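Local coordinates for receptor-type adenylate cyclase gresag 4.3 (Trypanosoma brucei, PDB 1FX4), which catalyses, through this class III cyclase domain, the magnesium-dependent conversion of ATP to 3',5'-cyclic AMP and diphosphate, at residues T14-D19 against V134-H139; R46-R51 against Q79-C84; G173-M178 against R222-L227; Q193-T198 against Q215-P220. All coordinates share one frame; numbering follows the deposited sequence.

From the N terminus, the strand at 14-19 waits until 134-139 to be paired, so contact 1 closes a long loop through the core of the cyclase domain. Contact 2 falls within that loop, where the helices carrying 46-51 and 79-84 pack together on one face of the sheet. The second half of the chain repeats the pattern: contact 3 joins 173-178 to the C-terminal loop at 222-227, and the span between them contains contact 4, a hairpin at the sheet edge. The two loops follow in series and do not cross. Val136 and Ile138 of contact 1 probably form backbone hydrogen bonds with Leu177 of contact 3, and Gln82 of contact 2 reaches both contacts.

Contact 1: T14-D19 against V134-H139; sequences TLIFTD and VRVGIH. With MG (magnesium ion), chain B.
Asp19 and Arg135 lie side by side on adjacent central strands of the class III cyclase catalytic domain, their side chains leaving the sheet on the face they share with Leu15, Phe17 and His139. Arg135 is folded: CG stands between the backbone N and the carbonyl carbon (chi1 67°), and a bend at chi3 returns NH1 to 3.8 Å from Asp19 CB. The carboxylate and guanidinium planes are 77° apart, and the salt bridge from Arg135 NH1 to Asp19 OD2 is long at 3.9 Å. A water 2.6 Å from Asp19 OD2, at the guanidinium edge and in its plane, links the two, its bond from Arg135 NH1 being weak. Asp19 OD1 binds magnesium at 2.3 Å, forming with Asp62 the domain's magnesium site, while a metal-bound water donates to OD2.

The opposite face is mainly apolar. Ile16 and Val136 point the same way, with CG2 of the isoleucine 3.6 Å from CG1 of the valine; beta-branched residues suit an extended strand. Thr18 lays CG2 beside Val136, and its OG1 accepts a hydrogen bond from the backbone N of Phe64. Leu15-His139, Phe17-Gly137 and Asp19-Arg135 are antiparallel hydrogen-bonded pairs. Gly137 presents no side chain beside Phe17, whose ring leads toward helix 159-170.

The ladder thus sets the backbone of Asp19, magnesium and waters hold its carboxylate, and Arg135 probably offsets some of the negative charge there.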
loop_
_atom_site.group_PDB
_atom_site.type_symbol
_atom_site.label_atom_id
_atom_site.label_comp_id
_atom_site.label_asym_id
_atom_site.label_seq_id
_atom_site.Cartn_x
_atom_site.Cartn_y
_atom_site.Cartn_z
ATOM N N THR A 14 6.828 -17.958 -8.552
ATOM C CA THR A 14 7.560 -16.828 -9.104
ATOM C C THR A 14 6.707 -15.613 -8.795
ATOM O O THR A 14 5.521 -15.555 -9.145
ATOM C CB THR A 14 7.781 -16.931 -10.625
ATOM O OG1 THR A 14 8.557 -18.100 -10.909
ATOM C CG2 THR A 14 8.553 -15.711 -11.128
ATOM N N LEU A 15 7.306 -14.669 -8.083
ATOM C CA LEU A 15 6.604 -13.464 -7.722
ATOM C C LEU A 15 7.154 -12.289 -8.500
ATOM O O LEU A 15 8.355 -12.200 -8.739
ATOM C CB LEU A 15 6.752 -13.200 -6.224
ATOM C CG LEU A 15 6.077 -14.238 -5.335
ATOM C CD1 LEU A 15 6.415 -13.909 -3.889
ATOM C CD2 LEU A 15 4.569 -14.212 -5.563
ATOM N N ILE A 16 6.251 -11.412 -8.915
ATOM C CA ILE A 16 6.615 -10.205 -9.640
ATOM C C ILE A 16 6.065 -9.025 -8.858
ATOM O O ILE A 16 4.887 -9.023 -8.491
ATOM C CB ILE A 16 5.938 -10.125 -11.023
ATOM C CG1 ILE A 16 6.259 -11.353 -11.871
ATOM C CG2 ILE A 16 6.378 -8.833 -11.737
ATOM C CD1 ILE A 16 5.389 -11.434 -13.125
ATOM N N PHE A 17 6.925 -8.070 -8.527
ATOM C CA PHE A 17 6.468 -6.858 -7.867
ATOM C C PHE A 17 6.712 -5.709 -8.839
ATOM O O PHE A 17 7.738 -5.665 -9.507
ATOM C CB PHE A 17 7.215 -6.594 -6.548
ATOM C CG PHE A 17 6.631 -7.319 -5.367
ATOM C CD1 PHE A 17 7.029 -8.610 -5.074
ATOM C CD2 PHE A 17 5.691 -6.703 -4.548
ATOM C CE1 PHE A 17 6.501 -9.281 -3.971
ATOM C CE2 PHE A 17 5.159 -7.375 -3.440
ATOM C CZ PHE A 17 5.572 -8.661 -3.158
ATOM N N THR A 18 5.750 -4.799 -8.940
ATOM C CA THR A 18 5.898 -3.645 -9.814
ATOM C C THR A 18 5.541 -2.388 -9.069
ATOM O O THR A 18 4.815 -2.439 -8.082
ATOM C CB THR A 18 4.939 -3.693 -11.017
ATOM O OG1 THR A 18 3.596 -3.414 -10.587
ATOM C CG2 THR A 18 4.982 -5.066 -11.699
ATOM N N ASP A 19 6.059 -1.263 -9.540
ATOM C CA ASP A 19 5.680 0.005 -8.968
ATOM C C ASP A 19 5.971 1.072 -9.998
ATOM O O ASP A 19 6.849 0.893 -10.846
ATOM C CB ASP A 19 6.418 0.293 -7.665
ATOM C CG ASP A 19 5.601 1.177 -6.731
ATOM O OD1 ASP A 19 4.583 1.738 -7.175
ATOM O OD2 ASP A 19 5.960 1.295 -5.547
ATOM N N VAL A 134 7.645 1.852 -15.148
ATOM C CA VAL A 134 7.390 0.820 -14.158
ATOM C C VAL A 134 8.642 0.036 -13.811
ATOM O O VAL A 134 9.355 -0.422 -14.694
ATOM C CB VAL A 134 6.277 -0.160 -14.675
ATOM C CG1 VAL A 134 5.935 -1.211 -13.624
ATOM C CG2 VAL A 134 5.024 0.631 -15.027
ATOM N N ARG A 135 8.946 -0.073 -12.523
ATOM C CA ARG A 135 10.091 -0.858 -12.089
ATOM C C ARG A 135 9.530 -2.232 -11.784
ATOM O O ARG A 135 8.411 -2.361 -11.276
ATOM C CB ARG A 135 10.769 -0.255 -10.856
ATOM C CG ARG A 135 9.960 -0.293 -9.610
ATOM C CD ARG A 135 10.792 0.204 -8.413
ATOM N NE ARG A 135 10.972 1.637 -8.442
ATOM C CZ ARG A 135 10.400 2.478 -7.584
ATOM N NH1 ARG A 135 9.609 2.028 -6.610
ATOM N NH2 ARG A 135 10.616 3.772 -7.708
ATOM N N VAL A 136 10.296 -3.261 -12.118
ATOM C CA VAL A 136 9.841 -4.627 -11.928
ATOM C C VAL A 136 10.919 -5.490 -11.321
ATOM O O VAL A 136 12.072 -5.448 -11.743
ATOM C CB VAL A 136 9.404 -5.257 -13.292
ATOM C CG1 VAL A 136 8.911 -6.684 -13.086
ATOM C CG2 VAL A 136 8.329 -4.388 -13.954
ATOM N N GLY A 137 10.529 -6.279 -10.330
ATOM C CA GLY A 137 11.457 -7.183 -9.683
ATOM C C GLY A 137 10.825 -8.555 -9.752
ATOM O O GLY A 137 9.627 -8.682 -9.529
ATOM N N ILE A 138 11.638 -9.575 -10.021
ATOM C CA ILE A 138 11.146 -10.949 -10.143
ATOM C C ILE A 138 12.019 -11.907 -9.342
ATOM O O ILE A 138 13.249 -11.847 -9.416
ATOM C CB ILE A 138 11.188 -11.424 -11.616
ATOM C CG1 ILE A 138 10.420 -10.450 -12.525
ATOM C CG2 ILE A 138 10.644 -12.857 -11.737
ATOM C CD1 ILE A 138 10.601 -10.757 -14.029
ATOM N N HIS A 139 11.377 -12.802 -8.595
ATOM C CA HIS A 139 12.104 -13.789 -7.808
ATOM C C HIS A 139 11.309 -15.072 -7.755
ATOM O O HIS A 139 10.076 -15.033 -7.762
ATOM C CB HIS A 139 12.356 -13.302 -6.380
ATOM C CG HIS A 139 13.125 -14.286 -5.551
ATOM N ND1 HIS A 139 12.668 -14.764 -4.339
ATOM C CD2 HIS A 139 14.303 -14.912 -5.784
ATOM C CE1 HIS A 139 13.536 -15.643 -3.865
ATOM N NE2 HIS A 139 14.535 -15.748 -4.720
HETATM MG MG MG B . 3.773 3.145 -5.558
HETATM O O HOH W 1 8.353 0.432 -4.848
HETATM O O HOH W 2 5.519 3.344 -3.853
HETATM O O HOH W 3 5.565 4.299 -6.775
HETATM O O HOH W 4 2.845 1.490 -3.937
#

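Contact 2: R46-R51 against Q79-C84; sequences RSLITR and QELQLC. Unlike the reference sequence in segment 79-84: Cys84 (reference Arg).
Leu48 reaches across to Glu80 and Leu81, joining the two helices, 34-51 and 71-87, of the ferredoxin-like beta-alpha-beta-beta-alpha-beta core of class III cyclases. The helices run roughly antiparallel, their local axes 146° apart, and both cover the same face of the sheet.

The inner side is tight. With CG anti to its carbonyl carbon (chi1 -70°), Leu48 sends both methyls into the neighbouring helix: CD1 comes within 3.5 Å of Leu81 CA, closer than usual for carbons, and CD2 rests 3.7 Å from Glu80 CG. A branched aliphatic side chain suits this place because one methyl meets the backbone at Leu81 while the other lies on the aliphatic part of Glu80. Leu81 belongs to the same buried layer and packs on Val134 of the sheet. Cys84, a departure from the reference sequence, adds a looser touch of SG on Leu48 CD2.

Toward solvent the fit slackens. Arg51 crosses Glu80 obliquely and lays NH2 3.6 Å from Glu80 CG, so the acid's methylene, more than its carboxylate, makes the contact. The charged groups stay beyond salt-bridge range, with 4.0 Å between Arg51 NH2 and Glu80 OE1. One water spans them, donating to Glu80 OE1 at 2.7 Å and accepting a weak bond from Arg51 NH2.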
loop_
_atom_site.group_PDB
_atom_site.type_symbol
_atom_site.label_atom_id
_atom_site.label_comp_id
_atom_site.label_asym_id
_atom_site.label_seq_id
_atom_site.Cartn_x
_atom_site.Cartn_y
_atom_site.Cartn_z
ATOM N N ARG A 46 -3.307 -5.728 -15.986
ATOM C CA ARG A 46 -4.293 -6.790 -15.801
ATOM C C ARG A 46 -4.515 -7.617 -17.074
ATOM O O ARG A 46 -4.774 -8.814 -16.989
ATOM C CB ARG A 46 -5.598 -6.229 -15.248
ATOM C CG ARG A 46 -5.439 -5.837 -13.790
ATOM C CD ARG A 46 -6.642 -5.139 -13.205
ATOM N NE ARG A 46 -6.475 -5.061 -11.759
ATOM C CZ ARG A 46 -6.761 -4.005 -11.002
ATOM N NH1 ARG A 46 -7.251 -2.897 -11.540
ATOM N NH2 ARG A 46 -6.552 -4.072 -9.692
ATOM N N SER A 47 -4.362 -6.992 -18.241
ATOM C CA SER A 47 -4.493 -7.713 -19.512
ATOM C C SER A 47 -3.339 -8.699 -19.632
ATOM O O SER A 47 -3.504 -9.797 -20.157
ATOM C CB SER A 47 -4.442 -6.752 -20.708
ATOM O OG SER A 47 -5.505 -5.815 -20.656
ATOM N N LEU A 48 -2.156 -8.275 -19.188
ATOM C CA LEU A 48 -0.958 -9.108 -19.244
ATOM C C LEU A 48 -1.065 -10.263 -18.257
ATOM O O LEU A 48 -0.656 -11.394 -18.569
ATOM C CB LEU A 48 0.287 -8.270 -18.947
ATOM C CG LEU A 48 0.619 -7.279 -20.062
ATOM C CD1 LEU A 48 1.682 -6.296 -19.608
ATOM C CD2 LEU A 48 1.089 -8.052 -21.285
ATOM N N ILE A 49 -1.569 -9.967 -17.056
ATOM C CA ILE A 49 -1.766 -10.992 -16.040
ATOM C C ILE A 49 -2.649 -12.104 -16.644
ATOM O O ILE A 49 -2.329 -13.288 -16.549
ATOM C CB ILE A 49 -2.444 -10.409 -14.780
ATOM C CG1 ILE A 49 -1.441 -9.529 -14.010
ATOM C CG2 ILE A 49 -2.931 -11.533 -13.867
ATOM C CD1 ILE A 49 -2.024 -8.870 -12.767
ATOM N N THR A 50 -3.726 -11.704 -17.303
ATOM C CA THR A 50 -4.637 -12.672 -17.919
ATOM C C THR A 50 -3.953 -13.406 -19.069
ATOM O O THR A 50 -3.978 -14.633 -19.143
ATOM C CB THR A 50 -5.932 -11.981 -18.414
ATOM O OG1 THR A 50 -6.612 -11.402 -17.295
ATOM C CG2 THR A 50 -6.864 -12.987 -19.067
ATOM N N ARG A 51 -3.281 -12.659 -19.931
ATOM C CA ARG A 51 -2.589 -13.244 -21.078
ATOM C C ARG A 51 -1.538 -14.288 -20.705
ATOM O O ARG A 51 -1.417 -15.328 -21.368
ATOM C CB ARG A 51 -1.967 -12.132 -21.924
ATOM C CG ARG A 51 -1.090 -12.591 -23.053
ATOM C CD ARG A 51 -1.052 -11.510 -24.118
ATOM N NE ARG A 51 0.238 -11.453 -24.796
ATOM C CZ ARG A 51 0.692 -10.381 -25.440
ATOM N NH1 ARG A 51 -0.047 -9.275 -25.501
ATOM N NH2 ARG A 51 1.902 -10.406 -25.989
ATOM N N GLN A 79 8.511 -8.520 -19.596
ATOM C CA GLN A 79 9.052 -7.991 -20.834
ATOM C C GLN A 79 7.964 -7.301 -21.632
ATOM O O GLN A 79 8.158 -6.198 -22.137
ATOM C CB GLN A 79 9.690 -9.111 -21.657
ATOM C CG GLN A 79 10.148 -8.657 -23.027
ATOM C CD GLN A 79 11.170 -9.600 -23.605
ATOM O OE1 GLN A 79 10.930 -10.238 -24.633
ATOM N NE2 GLN A 79 12.313 -9.714 -22.936
ATOM N N GLU A 80 6.800 -7.936 -21.723
ATOM C CA GLU A 80 5.701 -7.353 -22.471
ATOM C C GLU A 80 5.184 -6.105 -21.766
ATOM O O GLU A 80 4.721 -5.168 -22.410
ATOM C CB GLU A 80 4.574 -8.365 -22.673
ATOM C CG GLU A 80 3.728 -8.061 -23.894
ATOM C CD GLU A 80 4.563 -7.944 -25.176
ATOM O OE1 GLU A 80 4.216 -7.089 -26.024
ATOM O OE2 GLU A 80 5.563 -8.696 -25.328
ATOM N N LEU A 81 5.291 -6.086 -20.442
ATOM C CA LEU A 81 4.858 -4.911 -19.698
ATOM C C LEU A 81 5.667 -3.704 -20.185
ATOM O O LEU A 81 5.093 -2.708 -20.590
ATOM C CB LEU A 81 5.040 -5.132 -18.192
ATOM C CG LEU A 81 4.487 -4.051 -17.247
ATOM C CD1 LEU A 81 4.388 -4.636 -15.846
ATOM C CD2 LEU A 81 5.358 -2.807 -17.230
ATOM N N GLN A 82 6.996 -3.796 -20.163
ATOM C CA GLN A 82 7.827 -2.674 -20.596
ATOM C C GLN A 82 7.534 -2.241 -22.040
ATOM O O GLN A 82 7.416 -1.029 -22.329
ATOM C CB GLN A 82 9.302 -3.009 -20.436
ATOM C CG GLN A 82 9.700 -3.307 -18.989
ATOM C CD GLN A 82 9.522 -2.098 -18.096
ATOM O OE1 GLN A 82 9.422 -0.972 -18.582
ATOM N NE2 GLN A 82 9.485 -2.324 -16.781
ATOM N N LEU A 83 7.372 -3.227 -22.926
ATOM C CA LEU A 83 7.084 -2.937 -24.323
ATOM C C LEU A 83 5.710 -2.298 -24.535
ATOM O O LEU A 83 5.578 -1.354 -25.310
ATOM C CB LEU A 83 7.228 -4.208 -25.162
ATOM C CG LEU A 83 8.676 -4.693 -25.282
ATOM C CD1 LEU A 83 8.728 -6.120 -25.786
ATOM C CD2 LEU A 83 9.469 -3.745 -26.203
ATOM N N CYS A 84 4.695 -2.806 -23.839
ATOM C CA CYS A 84 3.340 -2.282 -23.957
ATOM C C CYS A 84 3.287 -0.836 -23.487
ATOM O O CYS A 84 2.749 0.028 -24.165
ATOM C CB CYS A 84 2.355 -3.131 -23.139
ATOM S SG CYS A 84 1.977 -4.769 -23.912
HETATM O O HOH W 5 2.821 -8.001 -28.183
#

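Contact 3: G173-M178 against R222-L227; sequences GGQVLM and RNFAAL
The backbones of Gly174 and Gln175 meet the C-terminal loop around Phe224 at a steep angle, the two touching parts running 75° apart, so they form no ladder. Gly174 has a positive phi, which glycine tolerates well, and the lack of a side chain lets Arg222 NH1 approach within 3.4 Å of its CA. There Arg222 NH1 donates to Gly174 O at 3.1 Å, in the carbonyl plane and on a lone pair, the oxygen lying somewhat tilted from the guanidinium plane. The same NH1 also bonds to Gln82, while NE is held by Leu128 O and the guanidinium forms a cation-pi contact with Trp129.

Phe224 supplies the broad surface. Gln175 CB lies over one ring face, a CH-pi contact 3.7 Å from the centroid. Because Gln175 is extended, with CG anti to its backbone N (chi1 -166°), its amide follows across the ring and stacks with planes only 15° apart; the methylenes and the flat amide of glutamine together cover a ring face. Gly173 O comes to the ring edge, in its plane, 3.7 Å from Phe224 CE2. Farther on, Leu177 and Leu227 meet tip to tip, CD1 of the former 3.8 Å from CD2 of the latter.

The C-terminal loop thus packs over the glycine turn leading into strand 176-179 of the central cyclase sheet, which runs between strands 134-141 and 211-216, while Arg222 anchors the loop's start against Leu86 of helix 71-87.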
loop_
_atom_site.group_PDB
_atom_site.type_symbol
_atom_site.label_atom_id
_atom_site.label_comp_id
_atom_site.label_asym_id
_atom_site.label_seq_id
_atom_site.Cartn_x
_atom_site.Cartn_y
_atom_site.Cartn_z
ATOM N N GLY A 173 12.949 2.820 -12.843
ATOM C CA GLY A 173 11.772 2.856 -13.689
ATOM C C GLY A 173 12.145 2.348 -15.071
ATOM O O GLY A 173 13.171 2.738 -15.627
ATOM N N GLY A 174 11.320 1.459 -15.612
ATOM C CA GLY A 174 11.585 0.899 -16.932
ATOM C C GLY A 174 12.559 -0.264 -16.902
ATOM O O GLY A 174 12.889 -0.840 -17.947
ATOM N N GLN A 175 13.012 -0.630 -15.709
ATOM C CA GLN A 175 13.968 -1.724 -15.545
ATOM C C GLN A 175 13.302 -2.979 -14.978
ATOM O O GLN A 175 12.360 -2.900 -14.173
ATOM C CB GLN A 175 15.116 -1.282 -14.627
ATOM C CG GLN A 175 16.344 -2.184 -14.627
ATOM C CD GLN A 175 17.507 -1.602 -13.805
ATOM O OE1 GLN A 175 18.690 -1.886 -14.074
ATOM N NE2 GLN A 175 17.180 -0.790 -12.812
ATOM N N VAL A 176 13.753 -4.134 -15.456
ATOM C CA VAL A 176 13.230 -5.415 -14.981
ATOM C C VAL A 176 14.405 -6.198 -14.420
ATOM O O VAL A 176 15.388 -6.451 -15.125
ATOM C CB VAL A 176 12.595 -6.252 -16.124
ATOM C CG1 VAL A 176 12.158 -7.599 -15.598
ATOM C CG2 VAL A 176 11.396 -5.517 -16.723
ATOM N N LEU A 177 14.328 -6.525 -13.136
ATOM C CA LEU A 177 15.380 -7.276 -12.478
ATOM C C LEU A 177 14.903 -8.650 -12.092
ATOM O O LEU A 177 13.801 -8.816 -11.603
ATOM C CB LEU A 177 15.863 -6.579 -11.197
ATOM C CG LEU A 177 16.484 -5.196 -11.335
ATOM C CD1 LEU A 177 17.000 -4.764 -9.978
ATOM C CD2 LEU A 177 17.602 -5.231 -12.359
ATOM N N MET A 178 15.768 -9.632 -12.301
ATOM C CA MET A 178 15.476 -11.000 -11.929
ATOM C C MET A 178 16.595 -11.420 -11.017
ATOM O O MET A 178 17.758 -11.119 -11.277
ATOM C CB MET A 178 15.507 -11.927 -13.149
ATOM C CG MET A 178 14.544 -11.578 -14.246
ATOM S SD MET A 178 14.831 -12.722 -15.633
ATOM C CE MET A 178 16.347 -12.047 -16.309
ATOM N N ARG A 222 17.984 0.783 -23.516
ATOM C CA ARG A 222 17.762 1.584 -22.313
ATOM C C ARG A 222 18.940 1.584 -21.370
ATOM O O ARG A 222 19.619 0.574 -21.211
ATOM C CB ARG A 222 16.555 1.073 -21.524
ATOM C CG ARG A 222 15.220 1.506 -22.077
ATOM C CD ARG A 222 14.071 0.967 -21.232
ATOM N NE ARG A 222 12.841 1.554 -21.735
ATOM C CZ ARG A 222 11.618 1.283 -21.307
ATOM N NH1 ARG A 222 11.425 0.403 -20.332
ATOM N NH2 ARG A 222 10.590 1.913 -21.871
ATOM N N ASN A 223 19.157 2.730 -20.732
ATOM C CA ASN A 223 20.191 2.863 -19.719
ATOM C C ASN A 223 19.476 3.191 -18.434
ATOM O O ASN A 223 18.410 3.815 -18.446
ATOM C CB ASN A 223 21.174 3.971 -20.046
ATOM C CG ASN A 223 21.979 3.651 -21.223
ATOM O OD1 ASN A 223 22.387 4.525 -21.964
ATOM N ND2 ASN A 223 22.205 2.377 -21.438
ATOM N N PHE A 224 20.076 2.779 -17.329
ATOM C CA PHE A 224 19.477 2.997 -16.030
ATOM C C PHE A 224 20.497 3.548 -15.072
ATOM O O PHE A 224 21.696 3.458 -15.299
ATOM C CB PHE A 224 18.968 1.669 -15.479
ATOM C CG PHE A 224 18.026 0.976 -16.399
ATOM C CD1 PHE A 224 18.471 -0.059 -17.213
ATOM C CD2 PHE A 224 16.702 1.395 -16.492
ATOM C CE1 PHE A 224 17.594 -0.671 -18.117
ATOM C CE2 PHE A 224 15.830 0.798 -17.386
ATOM C CZ PHE A 224 16.285 -0.243 -18.202
ATOM N N ALA A 225 20.010 4.117 -13.982
ATOM C CA ALA A 225 20.919 4.640 -12.973
ATOM C C ALA A 225 21.450 3.418 -12.231
ATOM O O ALA A 225 21.150 2.263 -12.598
ATOM C CB ALA A 225 20.166 5.553 -12.017
ATOM N N ALA A 226 22.290 3.656 -11.230
ATOM C CA ALA A 226 22.802 2.560 -10.422
ATOM C C ALA A 226 21.548 2.012 -9.724
ATOM O O ALA A 226 20.521 2.693 -9.677
ATOM C CB ALA A 226 23.793 3.093 -9.392
ATOM N N LEU A 227 21.596 0.784 -9.223
ATOM C CA LEU A 227 20.424 0.231 -8.547
ATOM C C LEU A 227 20.083 1.073 -7.313
ATOM O O LEU A 227 20.976 1.646 -6.690
ATOM C CB LEU A 227 20.661 -1.232 -8.165
ATOM C CG LEU A 227 20.826 -2.201 -9.341
ATOM C CD1 LEU A 227 20.946 -3.629 -8.832
ATOM C CD2 LEU A 227 19.633 -2.074 -10.296
#

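Contact 4: Q193-T198 against Q215-P220; sequences QLDVTT and QLNAVP
A beta hairpin at the edge of the sheet, strands 196-202 and 211-216, brings Thr197 opposite Gln215 and Val196 opposite Leu216. Thr197 and Gln215 form a hydrogen-bonded pair, Thr197 N to Gln215 O at 2.8 Å and Gln215 N to Thr197 O at 2.7 Å. Beyond the strand, Asn217 N donates to Asp195 O at 2.8 Å.

Asn217 then turns the chain as the centre of an inverse gamma turn, and its amide continues the pairing where the ladder stops. Thr197 OG1, placed anti to its own carbonyl carbon (chi1 -72°), donates to Asn217 OD1 at 2.9 Å on a lone pair in the carbonyl plane. A weak bond from Asn217 ND2 to Gln215 OE1 helps to set the amide's rotation. Threonine and asparagine suit these places because a hydroxyl and an amide can prolong cross-strand bonding where the backbone pairing ends.

On the face of Val196 and Leu216, Leu216 CD1 turns to 3.9 Å from CD2 of Leu194 in the preceding loop, an apolar cluster that also includes Val196. That cluster continues inward: Leu216 and Val196 pack on Met178 of strand 176-179, and Leu216 rests against Val75 and Gln79 of helix 71-87.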
loop_
_atom_site.group_PDB
_atom_site.type_symbol
_atom_site.label_atom_id
_atom_site.label_comp_id
_atom_site.label_asym_id
_atom_site.label_seq_id
_atom_site.Cartn_x
_atom_site.Cartn_y
_atom_site.Cartn_z
ATOM N N GLN A 193 16.314 -17.424 -25.082
ATOM C CA GLN A 193 15.333 -16.662 -25.851
ATOM C C GLN A 193 15.255 -15.230 -25.332
ATOM O O GLN A 193 14.592 -14.387 -25.921
ATOM C CB GLN A 193 13.947 -17.299 -25.754
ATOM C CG GLN A 193 13.810 -18.617 -26.503
ATOM C CD GLN A 193 12.407 -19.188 -26.430
ATOM O OE1 GLN A 193 11.861 -19.651 -27.432
ATOM N NE2 GLN A 193 11.817 -19.165 -25.238
ATOM N N LEU A 194 15.955 -14.967 -24.234
ATOM C CA LEU A 194 15.955 -13.649 -23.600
ATOM C C LEU A 194 17.237 -12.859 -23.783
ATOM O O LEU A 194 18.316 -13.426 -23.958
ATOM C CB LEU A 194 15.728 -13.806 -22.100
ATOM C CG LEU A 194 14.502 -14.593 -21.644
ATOM C CD1 LEU A 194 14.639 -14.882 -20.156
ATOM C CD2 LEU A 194 13.234 -13.818 -21.948
ATOM N N ASP A 195 17.102 -11.539 -23.730
ATOM C CA ASP A 195 18.236 -10.636 -23.830
ATOM C C ASP A 195 18.423 -10.189 -22.382
ATOM O O ASP A 195 17.578 -9.485 -21.834
ATOM C CB ASP A 195 17.888 -9.446 -24.722
ATOM C CG ASP A 195 19.087 -8.540 -24.990
ATOM O OD1 ASP A 195 20.027 -8.486 -24.157
ATOM O OD2 ASP A 195 19.076 -7.863 -26.042
ATOM N N VAL A 196 19.505 -10.635 -21.763
ATOM C CA VAL A 196 19.763 -10.325 -20.367
ATOM C C VAL A 196 21.157 -9.765 -20.141
ATOM O O VAL A 196 22.096 -10.108 -20.858
ATOM C CB VAL A 196 19.582 -11.606 -19.502
ATOM C CG1 VAL A 196 19.879 -11.329 -18.040
ATOM C CG2 VAL A 196 18.173 -12.145 -19.651
ATOM N N THR A 197 21.272 -8.890 -19.149
ATOM C CA THR A 197 22.545 -8.289 -18.773
ATOM C C THR A 197 22.798 -8.608 -17.307
ATOM O O THR A 197 21.932 -8.396 -16.451
ATOM C CB THR A 197 22.539 -6.753 -18.956
ATOM O OG1 THR A 197 22.561 -6.443 -20.353
ATOM C CG2 THR A 197 23.762 -6.109 -18.282
ATOM N N THR A 198 23.966 -9.172 -17.023
ATOM C CA THR A 198 24.313 -9.496 -15.648
ATOM C C THR A 198 24.702 -8.206 -14.956
ATOM O O THR A 198 25.468 -7.412 -15.491
ATOM C CB THR A 198 25.495 -10.468 -15.570
ATOM O OG1 THR A 198 26.656 -9.836 -16.121
ATOM C CG2 THR A 198 25.194 -11.718 -16.368
ATOM N N GLN A 215 19.454 -8.234 -15.376
ATOM C CA GLN A 215 18.587 -7.256 -16.016
ATOM C C GLN A 215 18.027 -7.808 -17.306
ATOM O O GLN A 215 18.783 -8.165 -18.206
ATOM C CB GLN A 215 19.371 -5.975 -16.299
ATOM C CG GLN A 215 18.652 -4.931 -17.117
ATOM C CD GLN A 215 19.562 -3.737 -17.407
ATOM O OE1 GLN A 215 19.948 -3.482 -18.552
ATOM N NE2 GLN A 215 19.920 -3.022 -16.370
ATOM N N LEU A 216 16.703 -7.890 -17.376
ATOM C CA LEU A 216 16.019 -8.369 -18.569
ATOM C C LEU A 216 15.906 -7.141 -19.468
ATOM O O LEU A 216 15.219 -6.169 -19.128
ATOM C CB LEU A 216 14.621 -8.889 -18.213
ATOM C CG LEU A 216 13.725 -9.320 -19.380
ATOM C CD1 LEU A 216 14.336 -10.530 -20.083
ATOM C CD2 LEU A 216 12.315 -9.644 -18.878
ATOM N N ASN A 217 16.594 -7.186 -20.606
ATOM C CA ASN A 217 16.587 -6.071 -21.552
ATOM C C ASN A 217 15.336 -6.081 -22.427
ATOM O O ASN A 217 15.410 -6.308 -23.636
ATOM C CB ASN A 217 17.846 -6.128 -22.408
ATOM C CG ASN A 217 19.100 -6.076 -21.576
ATOM O OD1 ASN A 217 20.079 -6.798 -21.840
ATOM N ND2 ASN A 217 19.090 -5.217 -20.562
ATOM N N ALA A 218 14.198 -5.796 -21.802
ATOM C CA ALA A 218 12.904 -5.788 -22.475
ATOM C C ALA A 218 12.807 -4.767 -23.595
ATOM O O ALA A 218 12.147 -5.010 -24.598
ATOM C CB ALA A 218 11.793 -5.576 -21.470
ATOM N N VAL A 219 13.447 -3.616 -23.410
ATOM C CA VAL A 219 13.461 -2.562 -24.422
ATOM C C VAL A 219 14.955 -2.310 -24.636
ATOM O O VAL A 219 15.566 -1.481 -23.954
ATOM C CB VAL A 219 12.765 -1.275 -23.902
ATOM C CG1 VAL A 219 12.814 -0.158 -24.961
ATOM C CG2 VAL A 219 11.305 -1.577 -23.529
ATOM N N PRO A 220 15.578 -3.077 -25.568
ATOM C CA PRO A 220 17.017 -2.910 -25.832
ATOM C C PRO A 220 17.428 -1.470 -26.090
ATOM O O PRO A 220 16.734 -0.729 -26.788
ATOM C CB PRO A 220 17.229 -3.782 -27.082
ATOM C CG PRO A 220 16.201 -4.855 -26.921
ATOM C CD PRO A 220 14.982 -4.064 -26.473
#